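Local structure of integrase (Bovine immunodeficiency virus, 3KKS) at residues A[51-56]-A[141-146]; A[5-10]-A[16-21]; A[99-104]-A[129-134]; A[69-74]-A[79-84]. The protein probably catalyses insertion of viral DNA into target DNA, this chain being the catalytic core domain of the retroviral enzyme. All coordinates share one frame; numbering follows the deposited sequence.

Interaction 1: A[51-56]-A[141-146]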
loop_
_atom_site.group_PDB
_atom_site.type_symbol
_atom_site.label_atom_id
_atom_site.label_comp_id
_atom_site.label_asym_id
_atom_site.label_seq_id
_atom_site.Cartn_x
_atom_site.Cartn_y
_atom_site.Cartn_z
ATOM N N ARG A 51 10.653 -5.434 0.984
ATOM C CA ARG A 51 10.242 -5.551 2.376
ATOM C C ARG A 51 9.197 -6.623 2.691
ATOM O O ARG A 51 9.223 -7.225 3.757
ATOM C CB ARG A 51 9.717 -4.195 2.853
ATOM C CG ARG A 51 10.642 -3.031 2.515
ATOM C CD ARG A 51 10.046 -1.680 2.915
ATOM N NE ARG A 51 10.910 -0.564 2.525
ATOM C CZ ARG A 51 12.179 -0.437 2.897
ATOM N NH1 ARG A 51 12.737 -1.355 3.674
ATOM N NH2 ARG A 51 12.897 0.602 2.489
ATOM N N TYR A 52 8.286 -6.873 1.763
ATOM C CA TYR A 52 7.219 -7.830 2.007
ATOM C C TYR A 52 7.120 -8.918 0.948
ATOM O O TYR A 52 7.892 -8.964 -0.005
ATOM C CB TYR A 52 5.884 -7.082 2.042
ATOM C CG TYR A 52 5.825 -5.944 3.039
ATOM C CD1 TYR A 52 5.395 -6.163 4.345
ATOM C CD2 TYR A 52 6.179 -4.648 2.671
ATOM C CE1 TYR A 52 5.311 -5.125 5.262
ATOM C CE2 TYR A 52 6.099 -3.599 3.583
ATOM C CZ TYR A 52 5.663 -3.847 4.876
ATOM O OH TYR A 52 5.570 -2.829 5.791
ATOM N N THR A 53 6.141 -9.792 1.134
ATOM C CA THR A 53 5.869 -10.853 0.185
ATOM C C THR A 53 4.729 -10.320 -0.671
ATOM O O THR A 53 3.685 -9.925 -0.155
ATOM C CB THR A 53 5.404 -12.132 0.890
ATOM O OG1 THR A 53 6.464 -12.625 1.718
ATOM C CG2 THR A 53 5.016 -13.193 -0.122
ATOM N N VAL A 54 4.942 -10.280 -1.976
ATOM C CA VAL A 54 3.929 -9.787 -2.888
ATOM C C VAL A 54 3.736 -10.827 -3.972
ATOM O O VAL A 54 4.619 -11.037 -4.806
ATOM C CB VAL A 54 4.363 -8.470 -3.545
ATOM C CG1 VAL A 54 3.267 -7.958 -4.471
ATOM C CG2 VAL A 54 4.701 -7.461 -2.478
ATOM N N LEU A 55 2.574 -11.469 -3.957
ATOM C CA LEU A 55 2.258 -12.506 -4.930
ATOM C C LEU A 55 1.314 -12.035 -6.016
ATOM O O LEU A 55 1.306 -12.575 -7.120
ATOM C CB LEU A 55 1.660 -13.714 -4.210
ATOM C CG LEU A 55 2.668 -14.777 -3.772
ATOM C CD1 LEU A 55 4.058 -14.181 -3.630
ATOM C CD2 LEU A 55 2.201 -15.396 -2.471
ATOM N N HIS A 56 0.524 -11.018 -5.707
ATOM C CA HIS A 56 -0.432 -10.510 -6.667
ATOM C C HIS A 56 -0.587 -9.013 -6.463
ATOM O O HIS A 56 -0.759 -8.546 -5.334
ATOM C CB HIS A 56 -1.772 -11.237 -6.469
ATOM C CG HIS A 56 -2.799 -10.926 -7.512
ATOM N ND1 HIS A 56 -3.868 -11.757 -7.767
ATOM C CD2 HIS A 56 -2.936 -9.869 -8.350
ATOM C CE1 HIS A 56 -4.618 -11.227 -8.717
ATOM N NE2 HIS A 56 -4.074 -10.081 -9.087
ATOM N N GLU A 141 0.699 -7.629 13.110
ATOM C CA GLU A 141 0.778 -8.976 13.677
ATOM C C GLU A 141 0.096 -9.979 12.762
ATOM O O GLU A 141 0.577 -11.093 12.577
ATOM C CB GLU A 141 0.119 -9.023 15.061
ATOM C CG GLU A 141 0.741 -8.071 16.069
ATOM C CD GLU A 141 -0.043 -7.984 17.365
ATOM O OE1 GLU A 141 -1.283 -7.840 17.311
ATOM O OE2 GLU A 141 0.583 -8.046 18.441
ATOM N N ILE A 142 -1.029 -9.575 12.189
ATOM C CA ILE A 142 -1.781 -10.431 11.291
ATOM C C ILE A 142 -0.949 -10.778 10.062
ATOM O O ILE A 142 -0.875 -11.941 9.663
ATOM C CB ILE A 142 -3.084 -9.732 10.857
ATOM C CG1 ILE A 142 -4.022 -9.597 12.064
ATOM C CG2 ILE A 142 -3.741 -10.499 9.722
ATOM C CD1 ILE A 142 -5.389 -9.033 11.728
ATOM N N TYR A 143 -0.329 -9.767 9.460
ATOM C CA TYR A 143 0.500 -9.982 8.281
ATOM C C TYR A 143 1.656 -10.904 8.631
ATOM O O TYR A 143 1.946 -11.859 7.906
ATOM C CB TYR A 143 1.074 -8.662 7.759
ATOM C CG TYR A 143 2.060 -8.879 6.635
ATOM C CD1 TYR A 143 1.624 -9.077 5.324
ATOM C CD2 TYR A 143 3.428 -8.970 6.895
ATOM C CE1 TYR A 143 2.522 -9.368 4.303
ATOM C CE2 TYR A 143 4.338 -9.262 5.879
ATOM C CZ TYR A 143 3.879 -9.461 4.589
ATOM O OH TYR A 143 4.766 -9.764 3.582
ATOM N N LEU A 144 2.322 -10.597 9.738
ATOM C CA LEU A 144 3.448 -11.388 10.206
ATOM C C LEU A 144 3.035 -12.837 10.383
ATOM O O LEU A 144 3.805 -13.752 10.094
ATOM C CB LEU A 144 3.947 -10.850 11.545
ATOM C CG LEU A 144 4.858 -11.802 12.314
ATOM C CD1 LEU A 144 6.153 -11.996 11.543
ATOM C CD2 LEU A 144 5.133 -11.248 13.711
ATOM N N GLU A 145 1.815 -13.040 10.863
ATOM C CA GLU A 145 1.313 -14.385 11.088
ATOM C C GLU A 145 1.097 -15.104 9.768
ATOM O O GLU A 145 1.490 -16.259 9.621
ATOM C CB GLU A 145 0.011 -14.340 11.884
ATOM C CG GLU A 145 -0.469 -15.702 12.350
ATOM C CD GLU A 145 0.586 -16.445 13.145
ATOM O OE1 GLU A 145 1.197 -15.825 14.038
ATOM O OE2 GLU A 145 0.801 -17.648 12.877
ATOM N N SER A 146 0.479 -14.427 8.805
ATOM C CA SER A 146 0.240 -15.037 7.500
ATOM C C SER A 146 1.590 -15.401 6.884
ATOM O O SER A 146 1.713 -16.371 6.144
ATOM C CB SER A 146 -0.511 -14.065 6.583
ATOM O OG SER A 146 0.292 -12.943 6.247
#
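Tyr143 reaches from its helix to the loop at Tyr52 and Thr53, and its ring and hydroxyl carry the contact. The polar part is one bond. Thr53 N gives its hydrogen to Tyr143 OH at 2.8 Å, nearly straight at 170°, and Thr53 N lies at the edge of the tyrosine ring, near its plane. The same hydroxyl has a weak hydrogen bond to Glu147, which also bonds Thr53 OG1. One glutamate thus links the two partners from the side of helix 139-148.

The aromatic part is a T-shaped pair. The edge of the Tyr52 ring is turned to the face of Tyr143, with centroids 5.4 Å apart and planes at 83°. Tyr52 CD1 comes within 3.6 Å of Tyr143 CE2. Tyr52 CB also packs 3.3 Å from Tyr143 OH. Tyr143 CG stands opposite the backbone nitrogen (chi1 174°), which sends the ring outward to the loop. Tyr52 OH is bonded to Glu29, and its ring also meets Trp5.

Tyr52 is where the chain leaves helix 38-51. The contact therefore ties the turn between that helix and strand 56-59 to the C-terminal helix of an RNase H-type integrase core.

Interaction 2: A[5-10]-A[16-21]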
loop_
_atom_site.group_PDB
_atom_site.type_symbol
_atom_site.label_atom_id
_atom_site.label_comp_id
_atom_site.label_asym_id
_atom_site.label_seq_id
_atom_site.Cartn_x
_atom_site.Cartn_y
_atom_site.Cartn_z
ATOM N N TRP A 5 -1.783 -7.373 -2.921
ATOM C CA TRP A 5 -1.708 -5.978 -2.530
ATOM C C TRP A 5 -2.330 -5.120 -3.615
ATOM O O TRP A 5 -2.115 -5.369 -4.795
ATOM C CB TRP A 5 -0.255 -5.533 -2.357
ATOM C CG TRP A 5 0.517 -6.239 -1.292
ATOM C CD1 TRP A 5 0.944 -7.531 -1.309
ATOM C CD2 TRP A 5 1.014 -5.666 -0.073
ATOM N NE1 TRP A 5 1.681 -7.800 -0.179
ATOM C CE2 TRP A 5 1.742 -6.669 0.597
ATOM C CE3 TRP A 5 0.914 -4.394 0.514
ATOM C CZ2 TRP A 5 2.373 -6.450 1.829
ATOM C CZ3 TRP A 5 1.538 -4.169 1.736
ATOM C CH2 TRP A 5 2.264 -5.197 2.383
ATOM N N GLN A 6 -3.109 -4.117 -3.215
ATOM C CA GLN A 6 -3.699 -3.207 -4.179
ATOM C C GLN A 6 -3.044 -1.850 -3.989
ATOM O O GLN A 6 -2.940 -1.345 -2.865
ATOM C CB GLN A 6 -5.209 -3.068 -3.992
ATOM C CG GLN A 6 -5.787 -1.988 -4.896
ATOM C CD GLN A 6 -7.281 -2.103 -5.087
ATOM O OE1 GLN A 6 -7.935 -1.145 -5.517
ATOM N NE2 GLN A 6 -7.834 -3.282 -4.782
ATOM N N MET A 7 -2.608 -1.263 -5.092
ATOM C CA MET A 7 -1.934 0.015 -5.055
ATOM C C MET A 7 -2.695 1.107 -5.775
ATOM O O MET A 7 -3.429 0.850 -6.726
ATOM C CB MET A 7 -0.550 -0.125 -5.677
ATOM C CG MET A 7 -0.573 -0.700 -7.077
ATOM S SD MET A 7 1.081 -0.857 -7.798
ATOM C CE MET A 7 0.641 -1.642 -9.390
ATOM N N ASP A 8 -2.491 2.332 -5.307
ATOM C CA ASP A 8 -3.122 3.511 -5.875
ATOM C C ASP A 8 -2.267 4.711 -5.508
ATOM O O ASP A 8 -1.496 4.676 -4.548
ATOM C CB ASP A 8 -4.527 3.720 -5.293
ATOM C CG ASP A 8 -5.537 2.715 -5.814
ATOM O OD1 ASP A 8 -5.816 2.735 -7.038
ATOM O OD2 ASP A 8 -6.056 1.911 -5.003
ATOM N N ASN A 9 -2.394 5.766 -6.298
ATOM C CA ASN A 9 -1.680 6.994 -6.037
ATOM C C ASN A 9 -2.716 7.926 -5.455
ATOM O O ASN A 9 -3.865 7.927 -5.891
ATOM C CB ASN A 9 -1.121 7.584 -7.327
ATOM C CG ASN A 9 0.040 6.792 -7.858
ATOM O OD1 ASN A 9 0.954 6.446 -7.115
ATOM N ND2 ASN A 9 0.021 6.503 -9.153
ATOM N N THR A 10 -2.326 8.696 -4.452
ATOM C CA THR A 10 -3.254 9.633 -3.852
ATOM C C THR A 10 -2.538 10.946 -3.664
ATOM O O THR A 10 -1.338 11.056 -3.901
ATOM C CB THR A 10 -3.743 9.165 -2.476
ATOM O OG1 THR A 10 -2.637 9.123 -1.568
ATOM C CG2 THR A 10 -4.366 7.792 -2.576
ATOM N N ILE A 16 2.345 13.873 -3.700
ATOM C CA ILE A 16 1.726 12.683 -4.275
ATOM C C ILE A 16 2.171 11.507 -3.410
ATOM O O ILE A 16 3.335 11.430 -3.018
ATOM C CB ILE A 16 2.221 12.391 -5.713
ATOM C CG1 ILE A 16 2.118 13.642 -6.593
ATOM C CG2 ILE A 16 1.396 11.256 -6.314
ATOM C CD1 ILE A 16 2.666 13.430 -8.004
ATOM N N ILE A 17 1.266 10.582 -3.120
ATOM C CA ILE A 17 1.640 9.443 -2.290
ATOM C C ILE A 17 1.161 8.109 -2.850
ATOM O O ILE A 17 -0.040 7.891 -3.014
ATOM C CB ILE A 17 1.085 9.605 -0.853
ATOM C CG1 ILE A 17 1.748 10.804 -0.174
ATOM C CG2 ILE A 17 1.340 8.335 -0.039
ATOM C CD1 ILE A 17 1.091 11.210 1.137
ATOM N N TRP A 18 2.115 7.237 -3.164
ATOM C CA TRP A 18 1.815 5.902 -3.663
ATOM C C TRP A 18 1.400 5.098 -2.434
ATOM O O TRP A 18 2.081 5.140 -1.410
ATOM C CB TRP A 18 3.061 5.279 -4.274
ATOM C CG TRP A 18 2.841 3.915 -4.839
ATOM C CD1 TRP A 18 2.262 3.606 -6.042
ATOM C CD2 TRP A 18 3.232 2.668 -4.253
ATOM N NE1 TRP A 18 2.279 2.249 -6.240
ATOM C CE2 TRP A 18 2.872 1.645 -5.156
ATOM C CE3 TRP A 18 3.862 2.317 -3.046
ATOM C CZ2 TRP A 18 3.119 0.291 -4.903
ATOM C CZ3 TRP A 18 4.112 0.960 -2.791
ATOM C CH2 TRP A 18 3.742 -0.031 -3.719
ATOM N N VAL A 19 0.299 4.361 -2.536
ATOM C CA VAL A 19 -0.210 3.579 -1.414
ATOM C C VAL A 19 -0.552 2.137 -1.770
ATOM O O VAL A 19 -1.278 1.873 -2.724
ATOM C CB VAL A 19 -1.489 4.238 -0.834
ATOM C CG1 VAL A 19 -2.053 3.386 0.308
ATOM C CG2 VAL A 19 -1.183 5.653 -0.351
ATOM N N ALA A 20 -0.045 1.192 -0.988
ATOM C CA ALA A 20 -0.352 -0.212 -1.232
ATOM C C ALA A 20 -0.949 -0.810 0.031
ATOM O O ALA A 20 -0.451 -0.579 1.130
ATOM C CB ALA A 20 0.912 -0.987 -1.642
ATOM N N VAL A 21 -2.028 -1.573 -0.126
ATOM C CA VAL A 21 -2.674 -2.204 1.011
ATOM C C VAL A 21 -2.720 -3.708 0.832
ATOM O O VAL A 21 -3.143 -4.201 -0.218
ATOM C CB VAL A 21 -4.122 -1.699 1.198
ATOM C CG1 VAL A 21 -4.763 -2.387 2.412
ATOM C CG2 VAL A 21 -4.123 -0.183 1.367
HETATM O O HOH W 1 -4.120 1.317 -2.442
#
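Met7 and Trp18 meet on one face of an antiparallel hairpin pairing. Met7 CB lies 3.6 Å from Val19 O and 3.7 Å from Trp18 NE1. Met7 CG, between the backbone N and the carbonyl carbon (chi1 55°), lies 4.2 Å from Trp18 NE1. The extended chain then crosses the edge of the indole obliquely. At SD it is 3.7 Å from both NE1 and CZ2 of Trp18. The sulfur lies at the ring edge, 83° off the normal of the five-membered ring, an edge-on Met-aromatic contact. Met7 also touches Phe65 of helix 63-66.

Asn9 OD1 touches the same indole edge, 3.3 Å from Trp18 CD1.

The backbones pair through Gln6 with Val21, Asp8 with Val19 and Thr10 with Ile17, each by two N-H to O bonds. Thr10 OG1 also bonds Ile17 O at 3.2 Å, on the opposite face of the carbonyl from Thr10 N. A water 2.9 Å from Gln6 O and from Val19 O can donate to them, though not to every acceptor around it at once.

The face with Gln6, Asp8, Thr10 and Val19 looks to helix 89-109. Asp8 lies there close to Asp60, consistent with the RNase H acidic cluster. On the other face, Asn9 OD1 and Trp18 NE1 are buried with no modelled partner. The six backbone bonds hold the strands, while the face with Met7 and Trp18 adds mainly apolar and edge-on contacts.

Interaction 3: A[99-104]-A[129-134]; sequences HRDLKD and KKRGGI
Arg131 bends its side chain to reach Asp101. Its CG takes the place between backbone nitrogen and carbonyl carbon (chi1 62°), and bends at chi2 and chi3 then swing the guanidinium toward helix 89-109. Asp101 meets it with CG on the side away from its own carbonyl carbon (chi1 -69°). The two side chains close a gap between backbones that stay 11.3 Å apart between Asp101 CA and Arg131 CA.

The bond itself is a single-point salt bridge, Asp101 OD1 to Arg131 NH2, at 2.8 Å. OD1 lies at the edge of the guanidinium, near its plane. The carboxylate and guanidinium planes stand 85° apart, so the two groups do not form a flat, two-pronged pair.

The other carboxylate oxygen works within the helix. Arg100 NE donates to Asp101 OD2 at 3.0 Å, and Arg100 NH2 adds a weak bond to OD2 at 3.1 Å. Arg100 NE is also in salt-bridge range of Asp104 OD1, at 3.3 Å. Asp101 is thus held by two arginines, one on each oxygen, which would probably favour its charged form. Arg131 has a second hold of its own: NH1 bonds Leu127 O in the last turn of helix 116-129.

Arg100, Asp101, Asp104 and Arg131 form a salt-bridge network. It joins the long helix 89-109 to the loop that follows helix 116-129 in the integrase core.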
loop_
_atom_site.group_PDB
_atom_site.type_symbol
_atom_site.label_atom_id
_atom_site.label_comp_id
_atom_site.label_asym_id
_atom_site.label_seq_id
_atom_site.Cartn_x
_atom_site.Cartn_y
_atom_site.Cartn_z
ATOM N N HIS A 99 -7.333 3.975 3.161
ATOM C CA HIS A 99 -6.983 5.282 2.606
ATOM C C HIS A 99 -7.557 6.406 3.450
ATOM O O HIS A 99 -6.936 7.453 3.612
ATOM C CB HIS A 99 -7.495 5.415 1.169
ATOM C CG HIS A 99 -6.603 4.774 0.151
ATOM N ND1 HIS A 99 -5.860 5.508 -0.749
ATOM C CD2 HIS A 99 -6.323 3.476 -0.098
ATOM C CE1 HIS A 99 -5.160 4.685 -1.511
ATOM N NE2 HIS A 99 -5.422 3.446 -1.137
ATOM N N ARG A 100 -8.751 6.178 3.982
ATOM C CA ARG A 100 -9.431 7.159 4.819
ATOM C C ARG A 100 -8.689 7.288 6.145
ATOM O O ARG A 100 -8.380 8.388 6.590
ATOM C CB ARG A 100 -10.879 6.705 5.054
ATOM C CG ARG A 100 -11.821 7.780 5.548
ATOM C CD ARG A 100 -11.650 8.040 7.029
ATOM N NE ARG A 100 -11.823 6.828 7.828
ATOM C CZ ARG A 100 -12.902 6.047 7.793
ATOM N NH1 ARG A 100 -13.918 6.344 6.991
ATOM N NH2 ARG A 100 -12.966 4.965 8.563
ATOM N N ASP A 101 -8.394 6.149 6.760
ATOM C CA ASP A 101 -7.685 6.122 8.030
ATOM C C ASP A 101 -6.285 6.725 7.898
ATOM O O ASP A 101 -5.782 7.357 8.824
ATOM C CB ASP A 101 -7.583 4.682 8.535
ATOM C CG ASP A 101 -8.923 4.119 8.962
ATOM O OD1 ASP A 101 -8.999 2.910 9.255
ATOM O OD2 ASP A 101 -9.902 4.890 9.009
ATOM N N LEU A 102 -5.658 6.519 6.746
ATOM C CA LEU A 102 -4.329 7.045 6.507
ATOM C C LEU A 102 -4.398 8.560 6.451
ATOM O O LEU A 102 -3.547 9.257 7.010
ATOM C CB LEU A 102 -3.770 6.510 5.183
ATOM C CG LEU A 102 -2.332 6.925 4.875
ATOM C CD1 LEU A 102 -1.414 6.330 5.925
ATOM C CD2 LEU A 102 -1.924 6.457 3.477
ATOM N N LYS A 103 -5.415 9.065 5.759
ATOM C CA LYS A 103 -5.597 10.497 5.628
ATOM C C LYS A 103 -5.900 11.129 6.986
ATOM O O LYS A 103 -5.499 12.258 7.243
ATOM C CB LYS A 103 -6.706 10.786 4.617
ATOM C CG LYS A 103 -6.322 10.374 3.198
ATOM C CD LYS A 103 -7.464 10.565 2.210
ATOM C CE LYS A 103 -7.054 10.160 0.796
ATOM N NZ LYS A 103 -5.931 10.994 0.290
ATOM N N ASP A 104 -6.576 10.391 7.862
ATOM C CA ASP A 104 -6.885 10.892 9.199
ATOM C C ASP A 104 -5.595 10.995 10.022
ATOM O O ASP A 104 -5.380 11.974 10.731
ATOM C CB ASP A 104 -7.882 9.960 9.906
ATOM C CG ASP A 104 -9.264 9.983 9.261
ATOM O OD1 ASP A 104 -10.070 9.055 9.521
ATOM O OD2 ASP A 104 -9.544 10.937 8.501
ATOM N N LYS A 129 0.672 -0.769 13.603
ATOM C CA LYS A 129 1.118 -1.262 14.892
ATOM C C LYS A 129 0.442 -0.693 16.131
ATOM O O LYS A 129 0.670 -1.194 17.227
ATOM C CB LYS A 129 2.617 -1.015 15.023
ATOM C CG LYS A 129 3.468 -1.618 13.920
ATOM C CD LYS A 129 4.926 -1.231 14.117
ATOM C CE LYS A 129 5.851 -2.105 13.301
ATOM N NZ LYS A 129 7.265 -1.720 13.547
ATOM N N LYS A 130 -0.383 0.339 15.988
ATOM C CA LYS A 130 -0.988 0.926 17.180
ATOM C C LYS A 130 -2.498 0.834 17.307
ATOM O O LYS A 130 -3.122 1.638 17.994
ATOM C CB LYS A 130 -0.529 2.380 17.310
ATOM C CG LYS A 130 0.970 2.488 17.553
ATOM C CD LYS A 130 1.455 3.915 17.517
ATOM C CE LYS A 130 2.900 4.003 17.987
ATOM N NZ LYS A 130 3.477 5.363 17.762
ATOM N N ARG A 131 -3.083 -0.153 16.644
ATOM C CA ARG A 131 -4.517 -0.374 16.712
ATOM C C ARG A 131 -4.728 -1.875 16.585
ATOM O O ARG A 131 -3.984 -2.561 15.881
ATOM C CB ARG A 131 -5.236 0.367 15.581
ATOM C CG ARG A 131 -4.840 -0.096 14.206
ATOM C CD ARG A 131 -4.721 1.073 13.264
ATOM N NE ARG A 131 -5.939 1.326 12.507
ATOM C CZ ARG A 131 -6.168 0.881 11.275
ATOM N NH1 ARG A 131 -5.264 0.150 10.645
ATOM N NH2 ARG A 131 -7.297 1.195 10.660
ATOM N N GLY A 132 -5.728 -2.383 17.290
ATOM C CA GLY A 132 -6.015 -3.800 17.235
ATOM C C GLY A 132 -7.373 -4.033 16.619
ATOM O O GLY A 132 -8.145 -3.097 16.405
ATOM N N GLY A 133 -7.678 -5.282 16.319
ATOM C CA GLY A 133 -8.972 -5.559 15.748
ATOM C C GLY A 133 -9.771 -6.489 16.623
ATOM O O GLY A 133 -10.434 -6.101 17.576
ATOM N N ILE A 134 -9.681 -7.747 16.256
ATOM C CA ILE A 134 -10.353 -8.845 16.906
ATOM C C ILE A 134 -9.175 -9.618 17.486
ATOM O O ILE A 134 -8.207 -9.867 16.775
ATOM C CB ILE A 134 -11.095 -9.621 15.808
ATOM C CG1 ILE A 134 -12.337 -8.826 15.407
ATOM C CG2 ILE A 134 -11.363 -11.044 16.225
ATOM C CD1 ILE A 134 -13.125 -9.472 14.316
#

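Interaction 4: A[69-74]-A[79-84]; sequences RIENLC and ITKTTG
Glu71 and Lys81 bring the carboxylate, a flat group, against an aliphatic chain. Glu71 OE2 lies 3.5 Å from Lys81 CE, which sits tilted out of the carboxylate plane. Lys81 NZ is 4.6 Å from Glu71 OE2, too far for a salt bridge. Lys81 NZ is hydrogen-bonded instead to Phe65 O. The backbone link is Ile79 N to Cys74 O, at 2.6 Å.

Around these, the packing is apolar. Cys74 CB lies 4.0 Å from Ile79 CB. With CG opposite the backbone N (chi1 174°) and the chain extended beyond it, Lys81 CD passes Cys74 SG at 3.9 Å and Lys81 CE reaches Ile70 CG2 at 4.0 Å.

Helix 68-76 leads by a short turn into edge strand 80-83. It lies in the crossover from strand 56-59 to its parallel neighbour. Cys74 and Ile79 both pack on Leu57 of strand 56-59, and Ile79 also on Ile49 of helix 38-51.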
loop_
_atom_site.group_PDB
_atom_site.type_symbol
_atom_site.label_atom_id
_atom_site.label_comp_id
_atom_site.label_asym_id
_atom_site.label_seq_id
_atom_site.Cartn_x
_atom_site.Cartn_y
_atom_site.Cartn_z
ATOM N N ARG A 69 6.716 -1.160 -18.703
ATOM C CA ARG A 69 7.697 -1.091 -17.632
ATOM C C ARG A 69 7.168 -1.873 -16.423
ATOM O O ARG A 69 7.848 -2.747 -15.885
ATOM C CB ARG A 69 7.929 0.386 -17.265
ATOM C CG ARG A 69 8.386 0.637 -15.835
ATOM C CD ARG A 69 9.891 0.743 -15.712
ATOM N NE ARG A 69 10.393 1.987 -16.287
ATOM C CZ ARG A 69 11.657 2.388 -16.208
ATOM N NH1 ARG A 69 12.556 1.644 -15.574
ATOM N NH2 ARG A 69 12.022 3.531 -16.766
ATOM N N ILE A 70 5.938 -1.570 -16.022
ATOM C CA ILE A 70 5.313 -2.216 -14.871
ATOM C C ILE A 70 4.913 -3.652 -15.149
ATOM O O ILE A 70 5.066 -4.530 -14.290
ATOM C CB ILE A 70 4.071 -1.426 -14.415
ATOM C CG1 ILE A 70 4.468 0.027 -14.148
ATOM C CG2 ILE A 70 3.460 -2.065 -13.176
ATOM C CD1 ILE A 70 5.726 0.176 -13.290
ATOM N N GLU A 71 4.398 -3.889 -16.353
ATOM C CA GLU A 71 3.981 -5.225 -16.758
ATOM C C GLU A 71 5.174 -6.173 -16.789
ATOM O O GLU A 71 5.100 -7.299 -16.302
ATOM C CB GLU A 71 3.323 -5.178 -18.137
ATOM C CG GLU A 71 1.820 -5.465 -18.120
ATOM C CD GLU A 71 0.983 -4.266 -18.523
ATOM O OE1 GLU A 71 1.280 -3.664 -19.580
ATOM O OE2 GLU A 71 0.026 -3.931 -17.789
ATOM N N ASN A 72 6.280 -5.725 -17.365
ATOM C CA ASN A 72 7.459 -6.576 -17.416
ATOM C C ASN A 72 8.105 -6.729 -16.031
ATOM O O ASN A 72 8.642 -7.785 -15.703
ATOM C CB ASN A 72 8.473 -6.027 -18.422
ATOM C CG ASN A 72 8.003 -6.175 -19.865
ATOM O OD1 ASN A 72 7.132 -6.990 -20.167
ATOM N ND2 ASN A 72 8.592 -5.397 -20.761
ATOM N N LEU A 73 8.043 -5.679 -15.217
ATOM C CA LEU A 73 8.618 -5.732 -13.878
ATOM C C LEU A 73 7.939 -6.815 -13.037
ATOM O O LEU A 73 8.603 -7.572 -12.325
ATOM C CB LEU A 73 8.485 -4.375 -13.182
ATOM C CG LEU A 73 8.918 -4.360 -11.712
ATOM C CD1 LEU A 73 10.314 -4.947 -11.592
ATOM C CD2 LEU A 73 8.875 -2.945 -11.163
ATOM N N CYS A 74 6.614 -6.895 -13.127
ATOM C CA CYS A 74 5.877 -7.898 -12.376
ATOM C C CYS A 74 6.175 -9.299 -12.894
ATOM O O CYS A 74 6.208 -10.254 -12.121
ATOM C CB CYS A 74 4.379 -7.626 -12.446
ATOM S SG CYS A 74 3.852 -6.185 -11.488
ATOM N N ILE A 79 5.208 -11.743 -10.204
ATOM C CA ILE A 79 4.025 -11.212 -9.537
ATOM C C ILE A 79 2.825 -11.187 -10.479
ATOM O O ILE A 79 2.908 -10.682 -11.590
ATOM C CB ILE A 79 4.269 -9.770 -9.031
ATOM C CG1 ILE A 79 5.311 -9.773 -7.912
ATOM C CG2 ILE A 79 2.969 -9.164 -8.533
ATOM C CD1 ILE A 79 5.714 -8.383 -7.464
ATOM N N THR A 80 1.708 -11.735 -10.033
ATOM C CA THR A 80 0.511 -11.728 -10.854
ATOM C C THR A 80 -0.023 -10.306 -10.818
ATOM O O THR A 80 -0.157 -9.719 -9.749
ATOM C CB THR A 80 -0.544 -12.675 -10.298
ATOM O OG1 THR A 80 0.026 -13.979 -10.160
ATOM C CG2 THR A 80 -1.741 -12.747 -11.232
ATOM N N LYS A 81 -0.310 -9.746 -11.985
ATOM C CA LYS A 81 -0.818 -8.386 -12.050
ATOM C C LYS A 81 -2.164 -8.330 -12.747
ATOM O O LYS A 81 -2.368 -8.970 -13.778
ATOM C CB LYS A 81 0.181 -7.480 -12.773
ATOM C CG LYS A 81 -0.324 -6.069 -13.020
ATOM C CD LYS A 81 0.737 -5.213 -13.704
ATOM C CE LYS A 81 0.130 -3.956 -14.307
ATOM N NZ LYS A 81 -0.639 -3.169 -13.321
ATOM N N THR A 82 -3.081 -7.568 -12.164
ATOM C CA THR A 82 -4.421 -7.404 -12.712
ATOM C C THR A 82 -4.795 -5.931 -12.666
ATOM O O THR A 82 -4.101 -5.129 -12.039
ATOM C CB THR A 82 -5.462 -8.239 -11.927
ATOM O OG1 THR A 82 -5.413 -7.902 -10.534
ATOM C CG2 THR A 82 -5.174 -9.730 -12.099
ATOM N N THR A 83 -5.893 -5.583 -13.329
ATOM C CA THR A 83 -6.338 -4.196 -13.393
ATOM C C THR A 83 -7.863 -4.062 -13.379
ATOM O O THR A 83 -8.588 -5.040 -13.553
ATOM C CB THR A 83 -5.766 -3.519 -14.665
ATOM O OG1 THR A 83 -4.334 -3.574 -14.624
ATOM C CG2 THR A 83 -6.198 -2.064 -14.758
ATOM N N GLY A 84 -8.340 -2.842 -13.155
ATOM C CA GLY A 84 -9.768 -2.600 -13.132
ATOM C C GLY A 84 -10.419 -2.834 -11.785
ATOM O O GLY A 84 -10.977 -3.900 -11.530
#

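How the interactions relate
Three of the contacts meet at the central mixed sheet. Interaction 2 is the hairpin of strands 4-12 and 15-22, near the centre of the chain. Strand 56-59 joins it to strand 80-83 of interaction 4, whose centre is about 14 Å away. Interaction 1 touches both: Thr53 O bonds Trp5 NE1, and His56 NE2 bonds Thr82 OG1. Interaction 3 lies toward the opposite side from interaction 4, their centres about 28 Å apart, but His99 packs on Thr10 and Val19. Along the chain, interaction 2 closes first. Interaction 1 then encloses interaction 4 and, after it, interaction 3. Interaction 1 thus brings the last helix, 139-148, against the loop that leads into strand 56-59.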